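Local coordinates for choline binding protein PCPA (Streptococcus pneumoniae, PDB 4CP6) that probably sits on the pneumococcal cell surface by binding cell-wall choline, displays a long leucine-rich repeat domain, and is studied as a vaccine antigen, at residues E142-P147 against Q162-L167; N188-T193 against S211-D216; F206-S211 against F265-Y270; D228-S233 against Y241-K246. All blocks are in the same frame, centred on the assembly; numbering follows the deposited sequence.

All four contacts lie along the leucine-rich repeat array, contact 4 at its antiparallel hairpin. Contacts 1 and 2 are of one kind: short parallel strands side by side, with leucines and other aliphatic residues on the buried face and lysines, glutamates, a histidine and an aspartate toward the outside; they touch each other along the array. Contact 4 is the most buried and hydrogen-bonds through backbone atoms to contact 2. Contact 3, partly buried, has no strand and shares S211 with contact 2. Contacts 1 and 2 thus rest on parallel backbone pairing with apolar inner faces, contact 4 on one antiparallel pair plus side-chain packing, and contact 3 on side-chain packing and a water.

Contact 1 of 4, residues E142-P147 against Q162-L167; sequences EEIELP and QKLKKL
E142 and E143 meet K165 and K166 where two parallel strands begin, and the carbonyl oxygen of E142 is the pivot. E142 O accepts from K165 N at 2.8 Å and also from K166 N, the latter in the carbonyl plane, so that one oxygen holds the turn leading into the second strand. One step on, I144 N donates to K166 O at 3.1 Å, and E143 CA makes a CA-H...O contact with the same oxygen.

The K165 side chain can be traced along this edge. Its CB lies 4.0 Å from E142 O. CG sits between the backbone N and the carbonyl carbon (chi1 67°), which brings it to 3.4 Å from E142 O. From there the chain runs out extended, and CE reaches 3.5 Å from OE2 of E143. The ammonium NZ ends 4.3 Å from the same OE2, too far for a salt bridge but near enough for a mild attraction. E143 CG meanwhile rests on K166 CB at 3.9 Å. E143 and K166 share the outer face of the sheet, and K165 lies just before it; long charged chains suit these places, where their methylenes pack while their ends reach outward.

On the reverse face the residues are branched and apolar. I144 and L167 lie side by side, pointing the same way, with I144 CG2 at 3.8 Å from L167 CD1; L146 CD1 touches L167 CD2 more loosely. I144 also packs on I120 and F122 of the preceding strand. Such successive short parallel strands, one per rung, with I144, L146 and L167 on the inner face, are those of a leucine-rich repeat array, in keeping with the BspA-type repeat family.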
# COMPACT_ATOMS: atom_id res chain seq x y z
N GLU A 142 -13.64 11.21 7.68
CA GLU A 142 -14.42 10.02 7.98
C GLU A 142 -15.20 9.56 6.79
O GLU A 142 -15.42 8.36 6.66
CB GLU A 142 -15.34 10.24 9.18
CG GLU A 142 -14.50 10.53 10.41
CD GLU A 142 -15.27 10.73 11.70
OE1 GLU A 142 -16.51 10.79 11.65
OE2 GLU A 142 -14.61 10.84 12.76
N GLU A 143 -15.67 10.48 5.96
CA GLU A 143 -16.49 10.16 4.79
C GLU A 143 -16.22 11.14 3.67
O GLU A 143 -16.11 12.35 3.90
CB GLU A 143 -17.99 10.31 5.15
CG GLU A 143 -18.55 9.20 6.02
CD GLU A 143 -20.07 9.12 6.11
OE1 GLU A 143 -20.75 10.01 5.55
OE2 GLU A 143 -20.57 8.17 6.75
N ILE A 144 -16.18 10.62 2.43
CA ILE A 144 -16.04 11.46 1.25
C ILE A 144 -16.63 10.74 0.06
O ILE A 144 -16.43 9.53 -0.10
CB ILE A 144 -14.55 11.89 0.99
CG1 ILE A 144 -14.44 13.05 -0.05
CG2 ILE A 144 -13.67 10.67 0.57
CD1 ILE A 144 -13.01 13.65 -0.21
N GLU A 145 -17.35 11.48 -0.78
CA GLU A 145 -17.89 10.98 -2.03
C GLU A 145 -17.21 11.78 -3.12
O GLU A 145 -17.42 13.01 -3.22
CB GLU A 145 -19.41 11.18 -2.10
CG GLU A 145 -19.98 10.64 -3.40
CD GLU A 145 -21.50 10.61 -3.52
OE1 GLU A 145 -22.19 10.63 -2.47
OE2 GLU A 145 -21.99 10.47 -4.66
N LEU A 146 -16.32 11.13 -3.91
CA LEU A 146 -15.54 11.82 -4.93
C LEU A 146 -16.36 12.07 -6.16
O LEU A 146 -17.14 11.19 -6.56
CB LEU A 146 -14.23 11.07 -5.21
CG LEU A 146 -13.31 11.05 -3.98
CD1 LEU A 146 -12.15 10.09 -4.16
CD2 LEU A 146 -12.76 12.44 -3.66
N PRO A 147 -16.26 13.26 -6.77
CA PRO A 147 -17.17 13.60 -7.88
C PRO A 147 -16.85 12.86 -9.15
O PRO A 147 -15.73 12.39 -9.33
CB PRO A 147 -16.96 15.11 -8.05
CG PRO A 147 -15.53 15.34 -7.58
CD PRO A 147 -15.40 14.40 -6.39
N GLN A 162 -6.75 7.40 9.16
CA GLN A 162 -7.12 6.29 10.03
C GLN A 162 -8.58 6.21 10.40
O GLN A 162 -9.01 5.11 10.77
CB GLN A 162 -6.27 6.27 11.27
CG GLN A 162 -4.84 5.87 10.93
CD GLN A 162 -3.96 5.85 12.15
OE1 GLN A 162 -3.99 6.75 13.01
NE2 GLN A 162 -3.12 4.84 12.23
N LYS A 163 -9.34 7.31 10.30
CA LYS A 163 -10.76 7.29 10.65
C LYS A 163 -11.65 7.19 9.41
O LYS A 163 -12.87 7.17 9.54
CB LYS A 163 -11.10 8.57 11.44
CG LYS A 163 -10.43 8.66 12.84
CD LYS A 163 -10.91 7.55 13.79
CE LYS A 163 -10.18 7.52 15.11
NZ LYS A 163 -10.40 6.23 15.82
N LEU A 164 -11.05 7.13 8.21
CA LEU A 164 -11.84 7.08 6.97
C LEU A 164 -12.67 5.79 6.94
O LEU A 164 -12.12 4.69 6.98
CB LEU A 164 -10.90 7.21 5.76
CG LEU A 164 -11.56 7.18 4.39
CD1 LEU A 164 -12.55 8.38 4.19
CD2 LEU A 164 -10.50 7.15 3.31
N LYS A 165 -14.00 5.94 6.95
CA LYS A 165 -14.88 4.79 7.01
C LYS A 165 -15.70 4.61 5.74
O LYS A 165 -16.16 3.50 5.48
CB LYS A 165 -15.78 4.77 8.28
CG LYS A 165 -16.83 5.86 8.40
CD LYS A 165 -17.88 5.45 9.45
CE LYS A 165 -19.16 6.25 9.33
NZ LYS A 165 -20.21 5.73 10.25
N LYS A 166 -15.91 5.66 4.96
CA LYS A 166 -16.67 5.55 3.72
C LYS A 166 -16.00 6.37 2.65
O LYS A 166 -15.80 7.57 2.83
CB LYS A 166 -18.14 5.97 3.93
CG LYS A 166 -19.03 5.67 2.72
CD LYS A 166 -20.50 5.92 3.05
CE LYS A 166 -21.33 6.10 1.81
NZ LYS A 166 -22.77 6.27 2.15
N LEU A 167 -15.63 5.73 1.54
CA LEU A 167 -15.01 6.42 0.42
C LEU A 167 -15.72 5.89 -0.79
O LEU A 167 -15.61 4.70 -1.08
CB LEU A 167 -13.49 6.17 0.32
CG LEU A 167 -12.80 7.16 -0.70
CD1 LEU A 167 -11.49 7.71 -0.19
CD2 LEU A 167 -12.60 6.53 -2.05

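Contact 2 of 4, residues N188-T193 against S211-D216; sequences NLEKLT and SLKHVD
K191 and H214 lie side by side and point the same way, and the lysine's CB lies over one face of the imidazole, toward its rim. K191 CB is 3.9 Å from the centroid of the H214 ring and 25° off the normal, a CH-pi contact displaced toward the NE2 side. The ring owes this place to its first torsion (chi1 59°), which sets CG between the backbone N and the carbonyl carbon.

E190 and K213 also lie side by side, pointing the same way. Both chains are extended beyond CG, and they run together until E190 OE2 meets K213 NZ at 3.4 Å, a long salt bridge. A water binds the same OE2 and donates also to S211 O, tying the carboxylate to segment 211-216. In the backbone, K213 N donates almost straight to E190 O at 2.8 Å. Further along, D216 N reaches L192 O at 2.8 Å, nearly in line with the C=O bond, while the D216 and T193 side chains pass at an angle, D216 CB 3.6 Å from T193 OG1.

S211 is small and buried, which lets its OG approach the neighbouring backbone: it donates to L189 O at 2.7 Å from above the carbonyl plane. L212 CD2 then lies near L189 CG, the two leucines pointing the same way into the interior.

There L192 packs on L167 and F169 of strand 166-169 and on F206, whereas L212 and V215 reach Y241 of strand 238-241; G229 hydrogen-bonds to V215 through the backbone, joining strand 214-217 to the hairpin of strands 230-233 and 238-241.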
# COMPACT_ATOMS: atom_id res chain seq x y z
N ASN A 188 -10.08 1.99 9.27
CA ASN A 188 -11.52 1.93 9.45
C ASN A 188 -12.31 1.81 8.17
O ASN A 188 -13.54 1.96 8.20
CB ASN A 188 -11.99 3.16 10.26
CG ASN A 188 -11.71 2.98 11.73
OD1 ASN A 188 -10.75 3.52 12.27
ND2 ASN A 188 -12.43 2.08 12.36
N LEU A 189 -11.63 1.54 7.04
CA LEU A 189 -12.32 1.43 5.75
C LEU A 189 -12.60 -0.05 5.45
O LEU A 189 -11.68 -0.83 5.19
CB LEU A 189 -11.44 2.00 4.63
CG LEU A 189 -12.13 2.07 3.23
CD1 LEU A 189 -13.33 3.05 3.21
CD2 LEU A 189 -11.14 2.42 2.15
N GLU A 190 -13.86 -0.45 5.51
CA GLU A 190 -14.17 -1.87 5.36
C GLU A 190 -14.45 -2.31 3.94
O GLU A 190 -14.40 -3.51 3.65
CB GLU A 190 -15.35 -2.26 6.27
CG GLU A 190 -15.05 -1.98 7.74
CD GLU A 190 -16.00 -2.59 8.75
OE1 GLU A 190 -17.20 -2.27 8.72
OE2 GLU A 190 -15.52 -3.36 9.62
N LYS A 191 -14.76 -1.38 3.06
CA LYS A 191 -15.05 -1.75 1.67
C LYS A 191 -14.77 -0.61 0.76
O LYS A 191 -14.74 0.56 1.20
CB LYS A 191 -16.51 -2.23 1.53
CG LYS A 191 -17.57 -1.16 1.83
CD LYS A 191 -18.98 -1.77 1.86
CE LYS A 191 -20.06 -0.70 1.83
NZ LYS A 191 -21.42 -1.27 2.10
N LEU A 192 -14.57 -0.93 -0.52
CA LEU A 192 -14.31 0.04 -1.58
C LEU A 192 -14.82 -0.59 -2.87
O LEU A 192 -14.66 -1.79 -3.04
CB LEU A 192 -12.77 0.29 -1.67
CG LEU A 192 -12.28 1.30 -2.70
CD1 LEU A 192 -12.67 2.72 -2.30
CD2 LEU A 192 -10.78 1.20 -2.86
N THR A 193 -15.41 0.23 -3.77
CA THR A 193 -15.81 -0.22 -5.10
C THR A 193 -15.08 0.59 -6.14
O THR A 193 -15.29 1.82 -6.22
CB THR A 193 -17.30 -0.07 -5.32
OG1 THR A 193 -17.98 -0.86 -4.34
CG2 THR A 193 -17.72 -0.56 -6.72
N SER A 211 -8.23 -2.91 7.56
CA SER A 211 -9.68 -2.87 7.72
C SER A 211 -10.54 -3.47 6.62
O SER A 211 -11.74 -3.72 6.85
CB SER A 211 -10.07 -1.40 7.90
OG SER A 211 -9.56 -0.61 6.83
N LEU A 212 -9.98 -3.64 5.42
CA LEU A 212 -10.83 -4.05 4.29
C LEU A 212 -11.33 -5.47 4.38
O LEU A 212 -10.55 -6.39 4.64
CB LEU A 212 -10.11 -3.84 2.96
CG LEU A 212 -9.93 -2.37 2.57
CD1 LEU A 212 -8.78 -2.21 1.55
CD2 LEU A 212 -11.22 -1.80 2.00
N LYS A 213 -12.64 -5.66 4.13
CA LYS A 213 -13.23 -7.00 4.06
C LYS A 213 -13.42 -7.41 2.60
O LYS A 213 -13.37 -8.60 2.28
CB LYS A 213 -14.60 -6.99 4.77
CG LYS A 213 -14.48 -6.81 6.27
CD LYS A 213 -15.86 -6.72 6.94
CE LYS A 213 -15.68 -6.54 8.44
NZ LYS A 213 -16.99 -6.44 9.14
N HIS A 214 -13.63 -6.43 1.71
CA HIS A 214 -13.83 -6.74 0.31
C HIS A 214 -13.57 -5.50 -0.53
O HIS A 214 -13.84 -4.37 -0.12
CB HIS A 214 -15.23 -7.38 0.00
CG HIS A 214 -16.42 -6.56 0.38
ND1 HIS A 214 -16.96 -6.61 1.66
CD2 HIS A 214 -17.19 -5.74 -0.38
CE1 HIS A 214 -18.00 -5.78 1.65
NE2 HIS A 214 -18.18 -5.24 0.45
N VAL A 215 -12.96 -5.74 -1.69
CA VAL A 215 -12.73 -4.70 -2.70
C VAL A 215 -13.58 -5.16 -3.89
O VAL A 215 -13.34 -6.23 -4.43
CB VAL A 215 -11.23 -4.53 -3.08
CG1 VAL A 215 -11.09 -3.50 -4.21
CG2 VAL A 215 -10.40 -4.12 -1.85
N ASP A 216 -14.58 -4.36 -4.25
CA ASP A 216 -15.48 -4.66 -5.37
C ASP A 216 -15.04 -3.91 -6.62
O ASP A 216 -14.31 -2.92 -6.53
CB ASP A 216 -16.93 -4.26 -5.01
CG ASP A 216 -17.56 -4.99 -3.84
OD1 ASP A 216 -16.91 -5.88 -3.28
OD2 ASP A 216 -18.72 -4.66 -3.49
O HOH W 1 -12.88 -4.25 9.27

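Contact 3 of 4, residues F206-S211 against F265-Y270; sequences FRLTTS and FNKNSY
K267 lays its chain against T209 and T210 where two turns of the leucine-rich repeat array face each other. Its CB is 3.7 Å from T209 O, and CG is 4.0 Å from T210 CG2, the two side chains running side by side in the same direction. The chain then bends at chi2 (-67°), so that CE comes round to 3.8 Å from L208 CD2. A lysine fits well here, since its methylenes touch T210 CG2 and L208 CD2 while its ammonium lies beyond them, in a salt bridge with D290.

Outside this first shell, both segments are shaped by type II beta turns, F206 to T209 and F265 to N268. L208 and K267 hold the third positions with positive phi (64° and 63°), and T209 N closes the first turn on F206 O at 2.9 Å. The T209 side chain fixes that turn further, its OG1 being hydrogen-bonded to F183 O and L186 N, while F206 and F265 anchor the turns inward by stacking on Y241 and Y242 respectively. Between the two backbones sits one water, 2.7 Å from T209 O and 2.8 Å from N266 O.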
# COMPACT_ATOMS: atom_id res chain seq x y z
N PHE A 206 -2.92 -0.66 -0.99
CA PHE A 206 -3.50 -0.82 0.33
C PHE A 206 -2.42 -1.14 1.37
O PHE A 206 -2.72 -1.74 2.40
CB PHE A 206 -4.53 -1.95 0.27
CG PHE A 206 -5.61 -1.68 -0.76
CD1 PHE A 206 -6.59 -0.73 -0.53
CD2 PHE A 206 -5.66 -2.41 -1.94
CE1 PHE A 206 -7.58 -0.48 -1.48
CE2 PHE A 206 -6.66 -2.16 -2.90
CZ PHE A 206 -7.63 -1.21 -2.64
N ARG A 207 -1.16 -0.74 1.13
CA ARG A 207 -0.06 -1.09 2.02
C ARG A 207 -0.39 -0.81 3.47
O ARG A 207 -0.75 0.31 3.79
CB ARG A 207 1.20 -0.34 1.60
CG ARG A 207 2.41 -0.61 2.52
CD ARG A 207 3.67 0.14 2.07
NE ARG A 207 4.75 -0.05 3.06
CZ ARG A 207 4.91 0.65 4.18
NH1 ARG A 207 4.07 1.63 4.48
NH2 ARG A 207 5.89 0.35 5.01
N LEU A 208 -0.23 -1.80 4.36
CA LEU A 208 -0.43 -1.68 5.82
C LEU A 208 -1.86 -1.36 6.23
O LEU A 208 -2.12 -1.18 7.43
CB LEU A 208 0.56 -0.68 6.44
CG LEU A 208 2.08 -0.95 6.33
CD1 LEU A 208 2.86 -0.08 7.31
CD2 LEU A 208 2.46 -2.37 6.56
N THR A 209 -2.81 -1.39 5.28
CA THR A 209 -4.21 -1.22 5.65
C THR A 209 -4.72 -2.50 6.36
O THR A 209 -4.34 -3.61 6.00
CB THR A 209 -5.01 -0.84 4.41
OG1 THR A 209 -4.63 0.52 4.14
CG2 THR A 209 -6.53 -0.89 4.63
N THR A 210 -5.56 -2.31 7.40
CA THR A 210 -5.95 -3.41 8.27
C THR A 210 -7.45 -3.63 8.36
O THR A 210 -7.88 -4.47 9.16
CB THR A 210 -5.43 -3.11 9.69
OG1 THR A 210 -5.92 -1.84 10.12
CG2 THR A 210 -3.90 -3.13 9.78
N SER A 211 -8.23 -2.91 7.56
CA SER A 211 -9.68 -2.87 7.72
C SER A 211 -10.54 -3.47 6.62
O SER A 211 -11.74 -3.72 6.85
CB SER A 211 -10.07 -1.40 7.90
OG SER A 211 -9.56 -0.61 6.83
N PHE A 265 -1.12 -9.92 0.52
CA PHE A 265 -1.76 -10.54 1.71
C PHE A 265 -1.22 -9.87 2.96
O PHE A 265 -1.24 -10.46 4.04
CB PHE A 265 -1.52 -12.08 1.79
CG PHE A 265 -2.19 -12.88 0.71
CD1 PHE A 265 -1.70 -12.88 -0.60
CD2 PHE A 265 -3.31 -13.67 1.00
CE1 PHE A 265 -2.30 -13.67 -1.59
CE2 PHE A 265 -3.89 -14.47 0.01
CZ PHE A 265 -3.41 -14.44 -1.29
N ASN A 266 -0.77 -8.62 2.84
CA ASN A 266 -0.24 -7.91 3.99
C ASN A 266 -1.31 -7.75 5.07
O ASN A 266 -2.46 -7.43 4.76
CB ASN A 266 0.27 -6.54 3.55
CG ASN A 266 0.95 -5.75 4.61
OD1 ASN A 266 1.83 -6.27 5.36
ND2 ASN A 266 0.70 -4.50 4.60
N LYS A 267 -0.91 -7.91 6.34
CA LYS A 267 -1.77 -7.74 7.53
C LYS A 267 -2.91 -8.74 7.59
O LYS A 267 -3.85 -8.52 8.34
CB LYS A 267 -2.33 -6.29 7.61
CG LYS A 267 -1.26 -5.18 7.67
CD LYS A 267 -0.52 -5.29 9.02
CE LYS A 267 0.57 -4.29 9.27
NZ LYS A 267 1.22 -4.62 10.57
N ASN A 268 -2.85 -9.80 6.83
CA ASN A 268 -3.94 -10.76 6.78
C ASN A 268 -4.26 -11.29 8.17
O ASN A 268 -3.38 -11.80 8.86
CB ASN A 268 -3.57 -11.87 5.84
CG ASN A 268 -4.74 -12.77 5.61
OD1 ASN A 268 -5.04 -13.62 6.44
ND2 ASN A 268 -5.53 -12.49 4.57
N SER A 269 -5.55 -11.23 8.56
CA SER A 269 -5.96 -11.60 9.91
C SER A 269 -6.56 -13.00 10.06
O SER A 269 -6.56 -13.50 11.19
CB SER A 269 -7.01 -10.60 10.40
OG SER A 269 -6.52 -9.27 10.46
N TYR A 270 -7.08 -13.61 8.99
CA TYR A 270 -7.87 -14.83 9.16
C TYR A 270 -7.42 -16.03 8.40
O TYR A 270 -7.76 -17.15 8.79
CB TYR A 270 -9.34 -14.54 8.81
CG TYR A 270 -9.95 -13.47 9.67
CD1 TYR A 270 -10.13 -13.67 11.04
CD2 TYR A 270 -10.28 -12.22 9.15
CE1 TYR A 270 -10.64 -12.66 11.86
CE2 TYR A 270 -10.83 -11.22 9.95
CZ TYR A 270 -11.01 -11.44 11.30
OH TYR A 270 -11.53 -10.44 12.10
O HOH W 2 -3.29 -4.89 3.86

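Contact 4 of 4, residues D228-S233 against Y241-K246; sequences DGVLFS and YYPSQK
L231 and Y241 face each other as an antiparallel hydrogen-bonded pair, with L231 N donating to Y241 O at 2.9 Å and Y241 N returning the bond to L231 O at 3.1 Å. Just before this pair, V230 presents its two methyls to segment 241-246. V230 CG2 comes to 3.6 Å from CD2 of Y242, the two side chains passing at a slant, and also meets K246 CE at 3.7 Å, where the valine and lysine chains cross at about a right angle. A compact branched residue suits this position, since one methyl serves the tyrosine and the lysine alike.

K246 reaches back to the start of 228-233. With CG anti to the backbone N (chi1 171°) its chain stays extended until the last torsion turns NZ aside; NZ then donates to D228 O at 3.0 Å, in the carbonyl plane and on a lone pair. The same ammonium forms a salt bridge with D248. G229 has a positive phi of 84°, easy for a residue without a side chain, and lies close to P243 and K246. Its O is 3.1 Å from P243 CG, a tight approach to the proline that opens the type I turn P243 to K246.

Around this pair, Y242 meets Y251 edge to face, V230 also packs on Y251, and L231 packs on V217 of strand 214-217, so the hairpin lies between that strand and strand 250-252.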
# COMPACT_ATOMS: atom_id res chain seq x y z
N ASP A 228 -15.04 -12.82 -5.01
CA ASP A 228 -15.22 -13.05 -3.58
C ASP A 228 -14.45 -12.00 -2.75
O ASP A 228 -13.95 -12.28 -1.65
CB ASP A 228 -14.89 -14.51 -3.20
CG ASP A 228 -15.82 -15.51 -3.86
OD1 ASP A 228 -17.04 -15.26 -3.89
OD2 ASP A 228 -15.32 -16.53 -4.39
N GLY A 229 -14.43 -10.79 -3.29
CA GLY A 229 -13.84 -9.63 -2.63
C GLY A 229 -12.34 -9.48 -2.82
O GLY A 229 -11.79 -8.50 -2.33
N VAL A 230 -11.72 -10.39 -3.57
CA VAL A 230 -10.27 -10.38 -3.88
C VAL A 230 -10.05 -9.67 -5.19
O VAL A 230 -10.72 -9.99 -6.18
CB VAL A 230 -9.70 -11.82 -3.92
CG1 VAL A 230 -8.19 -11.80 -4.14
CG2 VAL A 230 -10.01 -12.55 -2.62
N LEU A 231 -9.13 -8.70 -5.21
CA LEU A 231 -8.85 -7.91 -6.40
C LEU A 231 -7.79 -8.55 -7.28
O LEU A 231 -6.69 -8.84 -6.81
CB LEU A 231 -8.43 -6.50 -5.98
CG LEU A 231 -8.06 -5.52 -7.08
CD1 LEU A 231 -9.28 -5.13 -7.93
CD2 LEU A 231 -7.47 -4.26 -6.46
N PHE A 232 -8.11 -8.74 -8.58
CA PHE A 232 -7.24 -9.28 -9.59
C PHE A 232 -7.20 -8.35 -10.79
O PHE A 232 -8.11 -7.53 -11.00
CB PHE A 232 -7.83 -10.60 -10.12
CG PHE A 232 -7.77 -11.79 -9.19
CD1 PHE A 232 -8.74 -11.99 -8.23
CD2 PHE A 232 -6.71 -12.68 -9.26
CE1 PHE A 232 -8.70 -13.11 -7.39
CE2 PHE A 232 -6.66 -13.80 -8.42
CZ PHE A 232 -7.65 -13.99 -7.48
N SER A 233 -6.23 -8.58 -11.66
CA SER A 233 -6.30 -8.03 -13.02
C SER A 233 -7.47 -8.77 -13.71
O SER A 233 -7.83 -9.89 -13.32
CB SER A 233 -5.02 -8.29 -13.79
OG SER A 233 -4.69 -9.68 -13.83
N TYR A 241 -4.78 -7.77 -4.58
CA TYR A 241 -5.00 -7.56 -3.16
C TYR A 241 -6.02 -8.50 -2.59
O TYR A 241 -7.16 -8.55 -3.09
CB TYR A 241 -5.37 -6.10 -2.86
CG TYR A 241 -5.44 -5.84 -1.36
CD1 TYR A 241 -4.33 -6.04 -0.54
CD2 TYR A 241 -6.64 -5.46 -0.76
CE1 TYR A 241 -4.41 -5.85 0.84
CE2 TYR A 241 -6.72 -5.22 0.61
CZ TYR A 241 -5.61 -5.43 1.40
OH TYR A 241 -5.70 -5.26 2.77
N TYR A 242 -5.64 -9.21 -1.51
CA TYR A 242 -6.53 -10.09 -0.76
C TYR A 242 -6.88 -9.30 0.50
O TYR A 242 -5.99 -9.04 1.34
CB TYR A 242 -5.79 -11.36 -0.43
CG TYR A 242 -6.70 -12.41 0.18
CD1 TYR A 242 -7.01 -12.40 1.54
CD2 TYR A 242 -7.19 -13.47 -0.59
CE1 TYR A 242 -7.81 -13.39 2.11
CE2 TYR A 242 -7.98 -14.47 -0.02
CZ TYR A 242 -8.30 -14.41 1.32
OH TYR A 242 -9.04 -15.42 1.87
N PRO A 243 -8.15 -8.88 0.69
CA PRO A 243 -8.47 -8.04 1.87
C PRO A 243 -8.05 -8.64 3.19
O PRO A 243 -8.33 -9.81 3.42
CB PRO A 243 -9.98 -7.84 1.77
CG PRO A 243 -10.23 -7.93 0.27
CD PRO A 243 -9.31 -9.05 -0.20
N SER A 244 -7.39 -7.84 4.05
CA SER A 244 -6.86 -8.38 5.30
C SER A 244 -7.94 -8.95 6.19
O SER A 244 -7.65 -9.85 7.00
CB SER A 244 -6.05 -7.33 6.07
OG SER A 244 -6.87 -6.28 6.59
N GLN A 245 -9.19 -8.42 6.07
CA GLN A 245 -10.27 -8.86 6.98
C GLN A 245 -11.24 -9.82 6.33
O GLN A 245 -12.26 -10.15 6.94
CB GLN A 245 -11.00 -7.67 7.64
CG GLN A 245 -10.08 -6.66 8.29
CD GLN A 245 -9.07 -7.30 9.21
OE1 GLN A 245 -7.88 -7.47 8.87
NE2 GLN A 245 -9.52 -7.66 10.40
N LYS A 246 -10.92 -10.33 5.14
CA LYS A 246 -11.71 -11.38 4.47
C LYS A 246 -11.55 -12.63 5.36
O LYS A 246 -10.43 -13.04 5.67
CB LYS A 246 -11.20 -11.58 3.05
CG LYS A 246 -11.81 -12.80 2.37
CD LYS A 246 -11.47 -12.84 0.90
CE LYS A 246 -11.73 -14.18 0.24
NZ LYS A 246 -13.17 -14.51 0.19